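Local structure of periplasmic binding protein/LacI transcriptional regulator (Brachyspira murdochii, 4KQC) at residues A[65-70]-A[90-95]; A[105-110]-A[293-298]; A[192-197]-A[214-219]; A[200-205]-A[221-226]. The protein probably binds a carbohydrate as the periplasmic solute-binding component of an ABC transporter. All coordinates share one frame; numbering follows the deposited sequence.

Contact 1: residues A[65-70]-A[90-95]; sequences AIAFAA and IGFDSG
Phe92 reaches across from strand 90-92 to lie against the backbone of residues 67-69, and its side chain can be followed outward atom by atom. From CB the ring turns into the position between its own N and carbonyl carbon (chi1 75°), which swings it toward the neighbouring strand. There CD1 comes to rest 3.9 Å from Ala67 CB and also meets the backbone of Phe68, whose N lies at the ring edge, in its plane. Next along that edge, Phe92 CE1 is 3.5 Å from Ala69 N. The methyl of Ala69 covers one ring face in a CH-pi contact, with CB 4.1 Å from the centroid, and also comes within reach of CZ. Val22 and, from helix 273-288, Ile276 and Ala280 add further packing to the ring.

The two strands run parallel, 31° apart. Ile90 receives and returns bonds across the sheet: its N donates to Ile66 O at 2.9 Å, and its O accepts from Phe68 N. Phe68 O then takes Phe92 N from well above its carbonyl plane. After the type II' turn from Phe92 to Gly95, Ala70 N donates to Gly95 O at 3.0 Å, prolonging the pairing past the strand ends. A water donates to both Ala70 O and Gly95 O and accepts from Ser94 OG, which is hydrogen-bonded to Lys12 as well. Strand 66-68, helix 76-84 and strand 89-92 form a beta-alpha-beta unit of the parallel sheet in one lobe of this periplasmic binding protein.

Contact 2: residues A[105-110]-A[293-298]; sequences VLATAS and VSNIDT
Thr108 and Ser110 carry the backbone pairing with residues 296-298. Ile296 N donates to Thr108 O at 2.9 Å in a nearly straight bond (170° at the hydrogen), and Ile296 O takes Ser110 N in return. Ser110 O then receives Thr298 N, which approaches from 49° out of the carbonyl plane, so not on a lone pair. Weaker CA-H...O contacts run between these bonds, among them Asp297 CA to Ser110 O.

One side-chain bond extends the ladder where regular pairing stops. With CG anti to its carbonyl carbon (chi1 -67°), Asn295 brings its amide oxygen back to the partner strand, and OD1 accepts from Thr108 N at 2.9 Å. A water donates to the same OD1 and also bonds Thr108 OG1, so that this oxygen has two partners.

Strand 296-297 is an outermost strand of the six-stranded parallel sheet. The chain enters it from helix 273-288 and leaves it for strand 301-303 in the other lobe, one of the three crossings between lobes known from type I periplasmic binding proteins.

Apolar contacts occupy the remainder. Val293 CG2 fits against the Ala107 methyl, CB at 3.7 Å, and the Leu106 methylene, CB at 3.9 Å. Farther along, Ala109 CB lies 4.3 Å from Ile296 CB, and the isoleucine continues onto Gln279 and Leu283 of helix 273-288.

Contact 3: residues A[192-197]-A[214-219]; sequences ADIANE and EAMARG. With NO3 (nitrate ion), chain D.
Ala195 and Gly219 mark the point where the two helices draw together, their CA atoms only 4.8 Å apart. The short axes cross at -63° and approach to 8.5 Å. Such closeness depends on Gly219: a CB there would point at the opposite helix and collide with Ile194 CG2, which instead lies flush against the backbone, 3.6 Å from Gly219 CA.

Ile194 supplies most of what helix 191-199 brings to the contact, with its two branches doing different work. CG2 presses on the glycine, while the longer branch, extended at chi2 (164°), carries CD1 over the start of helix 214-223. This methyl lies 3.2 Å from Ala215 O and also touches Ala215 CB. It meets Met216, present as selenomethionine, with CD1 3.6 Å from CE. The Met216 chain leaves its own backbone pointing away, then bends at chi2 and chi3 so that CE returns to the isoleucine, the two side chains crossing at about a right angle. An alanine in place of Ile194 would lose both branches and is likely to leave a gap over Gly219 and the Met216 methyl free to shift.

At the amino end of helix 191-199 a nitrate, probably from the crystallisation liquor, takes a hydrogen bond from Ala192 N to its O1 at 3.1 Å and a weak one from Asp193 N to O3. Asp193 OD2 is bonded to Thr188. The two helices precede and follow strand 208-211, packing together as consecutive helices of an alpha/beta lobe typical of periplasmic binding proteins.

Contact 4: residues A[200-205]-A[221-226]; sequences ALRGKS and LVVYKS
Arg202 meets Tyr224 and Val223 with the aliphatic part of its chain, not with its charge. The phenol oxygen of Tyr224 is set against the root of the arginine, OH lying 3.3 Å from Arg202 CA and 3.5 Å from Arg202 CG. Beyond that, the arginine chain slants across the valine, bringing CD to 3.7 Å from Val223 CG1. The chain bends at chi3 (-63°), and the guanidinium plane stands 58° from that of the tyrosine ring; the head group leaves the ring for Asn199, whose OD1 bonds NE.

Tyr224 follows directly on helix 214-223, and residues 200-205 form the connection from helix 191-199 to strand 208-211. The contact thus ties the end of one helix to the link after its neighbour, at the periphery of a lobe with the alternating helices and strands of a type I periplasmic binding protein.

A second shell fixes these groups. The Tyr224 hydroxyl is hydrogen-bonded to Asp238 OD2, the oxygen that also takes Gly203 N, while OD1 of this carboxylate takes Lys204 N. Asp238 therefore grips the loop and the tyrosine at once. A phenylalanine in place of Tyr224 would probably leave Asp238 with one partner fewer and the loop without its link, through that carboxylate, to the helix end. Inside the loop, Ser205 OG donates to Arg202 O at 2.7 Å. Ile235 and Leu245 pack on the tyrosine, Phe220 brings a second ring to it, and Val223 rests on Ala195 and Val198 of helix 191-199.

How the contacts relate
The four contacts form two pairs on opposite sides of the chain's centre, one in each lobe. Contacts 1 and 2, centres 9 Å apart, belong to the same parallel sheet, where strands 89-92 and 105-110 are neighbours and residues of the two contacts probably hydrogen-bond. Contacts 3 and 4, centres 11 Å apart, share helix 214-223 and touch through Ala195 with Val222 and Val223. Between the pairs the centres lie about 27 to 39 Å apart. Along the chain contact 1 closes first; the segments of contacts 3 and 4 then alternate between the two halves of contact 2. Residues 293-298 pair with the first lobe's sheet late in the chain, just before strand 301-303 in the other lobe, consistent with a two-lobed solute-binding protein.

Contact 1: residues A[65-70]-A[90-95]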
loop_
_atom_site.group_PDB
_atom_site.type_symbol
_atom_site.label_atom_id
_atom_site.label_comp_id
_atom_site.label_asym_id
_atom_site.label_seq_id
_atom_site.Cartn_x
_atom_site.Cartn_y
_atom_site.Cartn_z
ATOM N N ALA A 65 -9.692 -15.075 19.495
ATOM C CA ALA A 65 -8.619 -14.810 18.619
ATOM C C ALA A 65 -8.476 -13.326 18.426
ATOM O O ALA A 65 -9.370 -12.559 18.778
ATOM C CB ALA A 65 -8.874 -15.493 17.276
ATOM N N ILE A 66 -7.332 -12.883 17.884
ATOM C CA ILE A 66 -7.057 -11.482 17.608
ATOM C C ILE A 66 -6.581 -11.384 16.178
ATOM O O ILE A 66 -5.694 -12.151 15.786
ATOM C CB ILE A 66 -5.945 -10.941 18.514
ATOM C CG1 ILE A 66 -6.452 -10.944 19.976
ATOM C CG2 ILE A 66 -5.489 -9.516 18.162
ATOM C CD1 ILE A 66 -5.344 -10.725 21.002
ATOM N N ALA A 67 -7.128 -10.419 15.452
ATOM C CA ALA A 67 -6.573 -9.992 14.152
ATOM C C ALA A 67 -6.013 -8.612 14.339
ATOM O O ALA A 67 -6.683 -7.721 14.946
ATOM C CB ALA A 67 -7.635 -10.009 13.065
ATOM N N PHE A 68 -4.825 -8.368 13.803
ATOM C CA PHE A 68 -4.060 -7.166 14.089
ATOM C C PHE A 68 -3.349 -6.580 12.868
ATOM O O PHE A 68 -2.674 -7.349 12.125
ATOM C CB PHE A 68 -3.030 -7.494 15.195
ATOM C CG PHE A 68 -2.162 -6.260 15.668
ATOM C CD1 PHE A 68 -2.704 -4.977 15.791
ATOM C CD2 PHE A 68 -0.807 -6.420 16.022
ATOM C CE1 PHE A 68 -1.975 -3.902 16.260
ATOM C CE2 PHE A 68 -0.064 -5.330 16.514
ATOM C CZ PHE A 68 -0.627 -4.061 16.607
ATOM N N ALA A 69 -3.516 -5.268 12.658
ATOM C CA ALA A 69 -2.752 -4.507 11.627
ATOM C C ALA A 69 -2.045 -3.407 12.362
ATOM O O ALA A 69 -2.711 -2.444 12.733
ATOM C CB ALA A 69 -3.694 -3.892 10.613
ATOM N N ALA A 70 -0.733 -3.530 12.511
ATOM C CA ALA A 70 0.052 -2.616 13.388
ATOM C C ALA A 70 0.325 -1.298 12.628
ATOM O O ALA A 70 0.722 -1.335 11.465
ATOM C CB ALA A 70 1.352 -3.241 13.778
ATOM N N ILE A 90 -3.687 -13.440 14.182
ATOM C CA ILE A 90 -3.721 -13.310 12.717
ATOM C C ILE A 90 -3.264 -11.918 12.401
ATOM O O ILE A 90 -3.758 -10.947 13.014
ATOM C CB ILE A 90 -5.165 -13.504 12.212
ATOM C CG1 ILE A 90 -5.714 -14.899 12.555
ATOM C CG2 ILE A 90 -5.357 -13.192 10.724
ATOM C CD1 ILE A 90 -4.837 -16.032 12.112
ATOM N N GLY A 91 -2.368 -11.757 11.438
ATOM C CA GLY A 91 -2.121 -10.412 10.896
ATOM C C GLY A 91 -3.085 -10.097 9.741
ATOM O O GLY A 91 -3.557 -11.009 8.991
ATOM N N PHE A 92 -3.320 -8.822 9.509
ATOM C CA PHE A 92 -4.000 -8.410 8.319
ATOM C C PHE A 92 -3.512 -7.090 7.796
ATOM O O PHE A 92 -2.926 -6.315 8.522
ATOM C CB PHE A 92 -5.524 -8.525 8.448
ATOM C CG PHE A 92 -6.176 -7.471 9.278
ATOM C CD1 PHE A 92 -5.949 -7.434 10.611
ATOM C CD2 PHE A 92 -7.048 -6.548 8.729
ATOM C CE1 PHE A 92 -6.568 -6.512 11.410
ATOM C CE2 PHE A 92 -7.681 -5.609 9.513
ATOM C CZ PHE A 92 -7.432 -5.578 10.882
ATOM N N ASP A 93 -3.737 -6.829 6.502
ATOM C CA ASP A 93 -3.094 -5.650 5.873
ATOM C C ASP A 93 -1.551 -5.767 6.115
ATOM O O ASP A 93 -1.007 -6.878 6.003
ATOM C CB ASP A 93 -3.715 -4.344 6.426
ATOM C CG ASP A 93 -3.347 -3.142 5.627
ATOM O OD1 ASP A 93 -3.885 -3.022 4.483
ATOM O OD2 ASP A 93 -2.514 -2.361 6.087
ATOM N N SER A 94 -0.851 -4.716 6.552
ATOM C CA SER A 94 0.568 -4.873 6.786
ATOM C C SER A 94 0.877 -5.786 7.977
ATOM O O SER A 94 2.074 -6.172 8.173
ATOM C CB SER A 94 1.230 -3.505 6.938
ATOM O OG SER A 94 0.515 -2.751 7.864
ATOM N N GLY A 95 -0.138 -6.097 8.808
ATOM C CA GLY A 95 0.012 -7.115 9.839
ATOM C C GLY A 95 1.023 -6.729 10.895
ATOM O O GLY A 95 1.029 -5.598 11.358
HETATM O O HOH W 1 1.816 -3.314 10.184
#

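Contact 2: residues A[105-110]-A[293-298]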
loop_
_atom_site.group_PDB
_atom_site.type_symbol
_atom_site.label_atom_id
_atom_site.label_comp_id
_atom_site.label_asym_id
_atom_site.label_seq_id
_atom_site.Cartn_x
_atom_site.Cartn_y
_atom_site.Cartn_z
ATOM N N VAL A 105 2.455 -15.381 15.028
ATOM C CA VAL A 105 1.504 -15.015 14.011
ATOM C C VAL A 105 1.212 -16.270 13.148
ATOM O O VAL A 105 2.071 -16.727 12.432
ATOM C CB VAL A 105 1.990 -13.828 13.148
ATOM C CG1 VAL A 105 0.967 -13.555 12.034
ATOM C CG2 VAL A 105 2.263 -12.627 14.034
ATOM N N LEU A 106 -0.020 -16.752 13.207
ATOM C CA LEU A 106 -0.377 -17.962 12.508
ATOM C C LEU A 106 -0.509 -17.844 10.991
ATOM O O LEU A 106 -0.208 -18.809 10.254
ATOM C CB LEU A 106 -1.666 -18.529 13.098
ATOM C CG LEU A 106 -1.636 -19.065 14.524
ATOM C CD1 LEU A 106 -3.051 -19.308 15.024
ATOM C CD2 LEU A 106 -0.889 -20.374 14.558
ATOM N N ALA A 107 -1.024 -16.704 10.560
ATOM C CA ALA A 107 -1.347 -16.406 9.190
ATOM C C ALA A 107 -1.684 -14.934 9.101
ATOM O O ALA A 107 -2.006 -14.297 10.128
ATOM C CB ALA A 107 -2.498 -17.252 8.721
ATOM N N THR A 108 -1.601 -14.411 7.873
ATOM C CA THR A 108 -1.898 -13.006 7.572
ATOM C C THR A 108 -2.732 -12.968 6.302
ATOM O O THR A 108 -2.510 -13.762 5.356
ATOM C CB THR A 108 -0.591 -12.235 7.380
ATOM O OG1 THR A 108 0.140 -12.254 8.621
ATOM C CG2 THR A 108 -0.777 -10.846 6.963
ATOM N N ALA A 109 -3.717 -12.083 6.291
ATOM C CA ALA A 109 -4.445 -11.748 5.050
ATOM C C ALA A 109 -4.024 -10.354 4.550
ATOM O O ALA A 109 -4.251 -9.368 5.236
ATOM C CB ALA A 109 -5.915 -11.782 5.294
ATOM N N SER A 110 -3.466 -10.269 3.345
ATOM C CA SER A 110 -2.952 -9.008 2.856
ATOM C C SER A 110 -2.728 -8.993 1.396
ATOM O O SER A 110 -2.670 -10.048 0.779
ATOM C CB SER A 110 -1.583 -8.722 3.474
ATOM O OG SER A 110 -0.611 -9.644 3.099
ATOM N N VAL A 293 -4.570 -22.853 9.430
ATOM C CA VAL A 293 -4.697 -21.690 8.566
ATOM C C VAL A 293 -3.398 -21.379 7.837
ATOM O O VAL A 293 -2.307 -21.764 8.265
ATOM C CB VAL A 293 -5.137 -20.432 9.388
ATOM C CG1 VAL A 293 -6.550 -20.598 9.967
ATOM C CG2 VAL A 293 -4.160 -20.075 10.494
ATOM N N SER A 294 -3.527 -20.639 6.735
ATOM C CA SER A 294 -2.399 -20.235 5.908
ATOM C C SER A 294 -2.563 -18.820 5.430
ATOM O O SER A 294 -3.666 -18.279 5.394
ATOM C CB SER A 294 -2.373 -21.163 4.670
ATOM O OG SER A 294 -1.927 -22.479 5.040
ATOM N N ASN A 295 -1.439 -18.183 5.109
ATOM C CA ASN A 295 -1.484 -16.837 4.563
ATOM C C ASN A 295 -2.412 -16.743 3.375
ATOM O O ASN A 295 -2.498 -17.673 2.533
ATOM C CB ASN A 295 -0.122 -16.417 4.121
ATOM C CG ASN A 295 0.826 -16.255 5.254
ATOM O OD1 ASN A 295 0.443 -15.895 6.397
ATOM N ND2 ASN A 295 2.109 -16.444 4.953
ATOM N N ILE A 296 -3.104 -15.621 3.274
ATOM C CA ILE A 296 -4.010 -15.371 2.172
ATOM C C ILE A 296 -3.572 -14.121 1.438
ATOM O O ILE A 296 -3.352 -13.059 2.046
ATOM C CB ILE A 296 -5.427 -15.220 2.682
ATOM C CG1 ILE A 296 -5.859 -16.539 3.357
ATOM C CG2 ILE A 296 -6.307 -14.806 1.551
ATOM C CD1 ILE A 296 -7.225 -16.513 3.876
ATOM N N ASP A 297 -3.455 -14.221 0.111
ATOM C CA ASP A 297 -3.079 -13.082 -0.736
ATOM C C ASP A 297 -4.357 -12.514 -1.297
ATOM O O ASP A 297 -5.046 -13.186 -2.098
ATOM C CB ASP A 297 -2.175 -13.628 -1.843
ATOM C CG ASP A 297 -1.713 -12.570 -2.833
ATOM O OD1 ASP A 297 -2.150 -11.388 -2.755
ATOM O OD2 ASP A 297 -0.926 -12.982 -3.764
ATOM N N THR A 298 -4.709 -11.286 -0.934
ATOM C CA THR A 298 -5.925 -10.675 -1.424
ATOM C C THR A 298 -5.729 -9.905 -2.753
ATOM O O THR A 298 -6.700 -9.393 -3.325
ATOM C CB THR A 298 -6.575 -9.804 -0.326
ATOM O OG1 THR A 298 -5.619 -8.877 0.166
ATOM C CG2 THR A 298 -7.055 -10.682 0.864
HETATM O O HOH W 2 -0.117 -21.494 10.878
HETATM O O HOH W 3 1.725 -14.573 8.385
#

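Contact 3: residues A[192-197]-A[214-219]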
loop_
_atom_site.group_PDB
_atom_site.type_symbol
_atom_site.label_atom_id
_atom_site.label_comp_id
_atom_site.label_asym_id
_atom_site.label_seq_id
_atom_site.Cartn_x
_atom_site.Cartn_y
_atom_site.Cartn_z
ATOM N N ALA A 192 5.580 18.540 3.391
ATOM C CA ALA A 192 6.735 19.259 2.924
ATOM C C ALA A 192 7.841 18.301 2.581
ATOM O O ALA A 192 8.563 18.547 1.652
ATOM C CB ALA A 192 7.252 20.256 3.946
ATOM N N ASP A 193 8.007 17.231 3.361
ATOM C CA ASP A 193 9.135 16.367 3.127
ATOM C C ASP A 193 9.009 15.674 1.760
ATOM O O ASP A 193 9.964 15.568 1.042
ATOM C CB ASP A 193 9.287 15.385 4.300
ATOM C CG ASP A 193 9.815 16.091 5.607
ATOM O OD1 ASP A 193 10.607 17.074 5.477
ATOM O OD2 ASP A 193 9.531 15.625 6.768
ATOM N N ILE A 194 7.788 15.296 1.407
ATOM C CA ILE A 194 7.547 14.625 0.141
ATOM C C ILE A 194 7.633 15.659 -0.988
ATOM O O ILE A 194 8.313 15.437 -1.974
ATOM C CB ILE A 194 6.200 13.939 0.125
ATOM C CG1 ILE A 194 6.093 12.862 1.209
ATOM C CG2 ILE A 194 6.023 13.318 -1.241
ATOM C CD1 ILE A 194 4.667 12.455 1.459
ATOM N N ALA A 195 6.988 16.820 -0.814
ATOM C CA ALA A 195 7.049 17.852 -1.840
ATOM C C ALA A 195 8.472 18.305 -2.126
ATOM O O ALA A 195 8.865 18.591 -3.244
ATOM C CB ALA A 195 6.151 19.020 -1.474
ATOM N N ASN A 196 9.304 18.399 -1.092
ATOM C CA ASN A 196 10.655 18.840 -1.305
ATOM C C ASN A 196 11.457 17.820 -2.118
ATOM O O ASN A 196 12.347 18.183 -2.824
ATOM C CB ASN A 196 11.271 19.100 0.060
ATOM C CG ASN A 196 10.872 20.454 0.630
ATOM O OD1 ASN A 196 10.791 21.428 -0.082
ATOM N ND2 ASN A 196 10.751 20.519 1.905
ATOM N N GLU A 197 11.165 16.540 -1.940
ATOM C CA GLU A 197 11.821 15.515 -2.763
ATOM C C GLU A 197 11.312 15.577 -4.193
ATOM O O GLU A 197 12.102 15.467 -5.102
ATOM C CB GLU A 197 11.538 14.113 -2.231
ATOM C CG GLU A 197 12.120 13.864 -0.896
ATOM C CD GLU A 197 13.612 13.638 -0.893
ATOM O OE1 GLU A 197 14.301 13.819 -1.914
ATOM O OE2 GLU A 197 14.118 13.279 0.201
ATOM N N GLU A 214 -0.483 6.521 -1.032
ATOM C CA GLU A 214 -1.291 7.722 -1.127
ATOM C C GLU A 214 -0.589 9.011 -0.642
ATOM O O GLU A 214 -0.725 10.083 -1.223
ATOM C CB GLU A 214 -2.582 7.476 -0.311
ATOM C CG GLU A 214 -3.532 8.604 -0.389
ATOM C CD GLU A 214 -4.772 8.351 0.539
ATOM O OE1 GLU A 214 -4.928 7.267 1.153
ATOM O OE2 GLU A 214 -5.548 9.303 0.641
ATOM N N ALA A 215 0.213 8.909 0.418
ATOM C CA ALA A 215 0.924 10.054 0.937
ATOM C C ALA A 215 1.909 10.534 -0.109
ATOM O O ALA A 215 2.057 11.713 -0.303
ATOM C CB ALA A 215 1.666 9.678 2.197
HETATM N N MSE A 216 2.607 9.615 -0.778
HETATM C CA MSE A 216 3.472 10.020 -1.878
HETATM C C MSE A 216 2.726 10.763 -2.948
HETATM O O MSE A 216 3.235 11.769 -3.473
HETATM C CB MSE A 216 4.224 8.841 -2.493
HETATM C CG MSE A 216 5.090 7.939 -1.637
HETATM SE SE MSE A 216 6.482 8.897 -0.639
HETATM C CE MSE A 216 5.586 9.033 1.115
ATOM N N ALA A 217 1.555 10.252 -3.331
ATOM C CA ALA A 217 0.737 10.919 -4.360
ATOM C C ALA A 217 0.313 12.316 -3.914
ATOM O O ALA A 217 0.428 13.269 -4.684
ATOM C CB ALA A 217 -0.454 10.082 -4.691
ATOM N N ARG A 218 -0.111 12.462 -2.664
ATOM C CA ARG A 218 -0.453 13.828 -2.173
ATOM C C ARG A 218 0.715 14.787 -2.261
ATOM O O ARG A 218 0.543 15.901 -2.684
ATOM C CB ARG A 218 -0.980 13.812 -0.731
ATOM C CG ARG A 218 -2.399 13.365 -0.516
ATOM C CD ARG A 218 -2.923 13.945 0.832
ATOM N NE ARG A 218 -2.057 13.621 1.970
ATOM C CZ ARG A 218 -1.932 12.411 2.536
ATOM N NH1 ARG A 218 -2.636 11.351 2.123
ATOM N NH2 ARG A 218 -1.110 12.256 3.566
ATOM N N GLY A 219 1.905 14.389 -1.811
ATOM C CA GLY A 219 3.085 15.205 -1.896
ATOM C C GLY A 219 3.435 15.552 -3.299
ATOM O O GLY A 219 3.812 16.677 -3.628
HETATM N N NO3 D . 6.241 18.456 7.002
HETATM O O1 NO3 D . 5.160 18.713 6.502
HETATM O O2 NO3 D . 6.491 18.866 8.306
HETATM O O3 NO3 D . 7.210 17.752 6.280
#

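Contact 4: residues A[200-205]-A[221-226]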
loop_
_atom_site.group_PDB
_atom_site.type_symbol
_atom_site.label_atom_id
_atom_site.label_comp_id
_atom_site.label_asym_id
_atom_site.label_seq_id
_atom_site.Cartn_x
_atom_site.Cartn_y
_atom_site.Cartn_z
ATOM N N ALA A 200 13.062 18.147 -6.751
ATOM C CA ALA A 200 14.279 17.801 -7.510
ATOM C C ALA A 200 13.981 17.061 -8.759
ATOM O O ALA A 200 14.848 16.857 -9.621
ATOM C CB ALA A 200 15.250 16.942 -6.668
ATOM N N LEU A 201 12.738 16.597 -8.900
ATOM C CA LEU A 201 12.383 15.837 -10.084
ATOM C C LEU A 201 11.808 16.732 -11.191
ATOM O O LEU A 201 11.543 16.253 -12.299
ATOM C CB LEU A 201 11.402 14.732 -9.699
ATOM C CG LEU A 201 11.758 13.808 -8.561
ATOM C CD1 LEU A 201 10.661 12.799 -8.327
ATOM C CD2 LEU A 201 13.058 13.082 -8.798
ATOM N N ARG A 202 11.644 18.027 -10.903
ATOM C CA ARG A 202 11.144 18.981 -11.903
ATOM C C ARG A 202 12.218 19.311 -12.944
ATOM O O ARG A 202 13.418 19.109 -12.738
ATOM C CB ARG A 202 10.742 20.302 -11.208
ATOM C CG ARG A 202 9.539 20.199 -10.314
ATOM C CD ARG A 202 9.035 21.608 -10.007
ATOM N NE ARG A 202 10.028 22.395 -9.274
ATOM C CZ ARG A 202 10.515 23.563 -9.657
ATOM N NH1 ARG A 202 10.088 24.153 -10.757
ATOM N NH2 ARG A 202 11.384 24.186 -8.877
ATOM N N GLY A 203 11.796 19.860 -14.056
ATOM C CA GLY A 203 12.743 20.445 -14.970
ATOM C C GLY A 203 13.436 19.478 -15.856
ATOM O O GLY A 203 14.665 19.507 -15.999
ATOM N N LYS A 204 12.670 18.612 -16.506
ATOM C CA LYS A 204 13.266 17.639 -17.452
ATOM C C LYS A 204 14.371 16.797 -16.800
ATOM O O LYS A 204 15.500 16.687 -17.306
ATOM C CB LYS A 204 13.746 18.350 -18.731
ATOM C CG LYS A 204 12.631 19.083 -19.469
ATOM C CD LYS A 204 13.072 19.453 -20.906
ATOM C CE LYS A 204 11.983 20.239 -21.588
ATOM N NZ LYS A 204 11.927 21.627 -21.047
ATOM N N SER A 205 14.033 16.222 -15.658
ATOM C CA SER A 205 14.954 15.406 -14.877
ATOM C C SER A 205 14.747 13.909 -14.982
ATOM O O SER A 205 15.738 13.116 -14.906
ATOM C CB SER A 205 14.903 15.787 -13.403
ATOM O OG SER A 205 15.221 17.168 -13.214
ATOM N N LEU A 221 1.344 15.892 -5.699
ATOM C CA LEU A 221 0.317 16.800 -6.160
ATOM C C LEU A 221 0.404 18.200 -5.576
ATOM O O LEU A 221 -0.302 19.091 -6.028
ATOM C CB LEU A 221 -1.058 16.158 -5.939
ATOM C CG LEU A 221 -1.373 14.937 -6.812
ATOM C CD1 LEU A 221 -2.562 14.104 -6.304
ATOM C CD2 LEU A 221 -1.557 15.300 -8.257
ATOM N N VAL A 222 1.264 18.395 -4.578
ATOM C CA VAL A 222 1.666 19.748 -4.140
ATOM C C VAL A 222 2.425 20.439 -5.246
ATOM O O VAL A 222 2.287 21.672 -5.420
ATOM C CB VAL A 222 2.531 19.653 -2.898
ATOM C CG1 VAL A 222 3.227 21.000 -2.627
ATOM C CG2 VAL A 222 1.738 19.099 -1.725
ATOM N N VAL A 223 3.208 19.662 -6.016
ATOM C CA VAL A 223 4.163 20.231 -6.985
ATOM C C VAL A 223 3.632 20.206 -8.431
ATOM O O VAL A 223 3.846 21.170 -9.216
ATOM C CB VAL A 223 5.481 19.426 -6.937
ATOM C CG1 VAL A 223 6.519 19.941 -7.895
ATOM C CG2 VAL A 223 6.055 19.518 -5.541
ATOM N N TYR A 224 2.995 19.104 -8.766
ATOM C CA TYR A 224 2.423 18.912 -10.137
ATOM C C TYR A 224 0.901 18.978 -10.084
ATOM O O TYR A 224 0.263 18.227 -9.323
ATOM C CB TYR A 224 2.872 17.594 -10.716
ATOM C CG TYR A 224 4.282 17.662 -11.226
ATOM C CD1 TYR A 224 4.568 18.224 -12.479
ATOM C CD2 TYR A 224 5.355 17.182 -10.478
ATOM C CE1 TYR A 224 5.846 18.281 -12.933
ATOM C CE2 TYR A 224 6.621 17.258 -10.946
ATOM C CZ TYR A 224 6.870 17.801 -12.179
ATOM O OH TYR A 224 8.148 17.891 -12.614
ATOM N N LYS A 225 0.317 19.875 -10.849
ATOM C CA LYS A 225 -1.052 20.233 -10.652
ATOM C C LYS A 225 -1.849 20.274 -11.925
ATOM O O LYS A 225 -3.045 20.510 -11.870
ATOM C CB LYS A 225 -1.129 21.616 -9.945
ATOM C CG LYS A 225 -0.520 21.578 -8.531
ATOM C CD LYS A 225 -0.911 22.770 -7.684
ATOM C CE LYS A 225 0.123 23.861 -7.684
ATOM N NZ LYS A 225 -0.200 24.844 -6.587
ATOM N N SER A 226 -1.220 19.987 -13.058
ATOM C CA SER A 226 -1.928 20.057 -14.335
ATOM C C SER A 226 -1.365 19.029 -15.301
ATOM O O SER A 226 -0.198 18.635 -15.160
ATOM C CB SER A 226 -1.764 21.453 -14.920
ATOM O OG SER A 226 -2.337 21.521 -16.252
#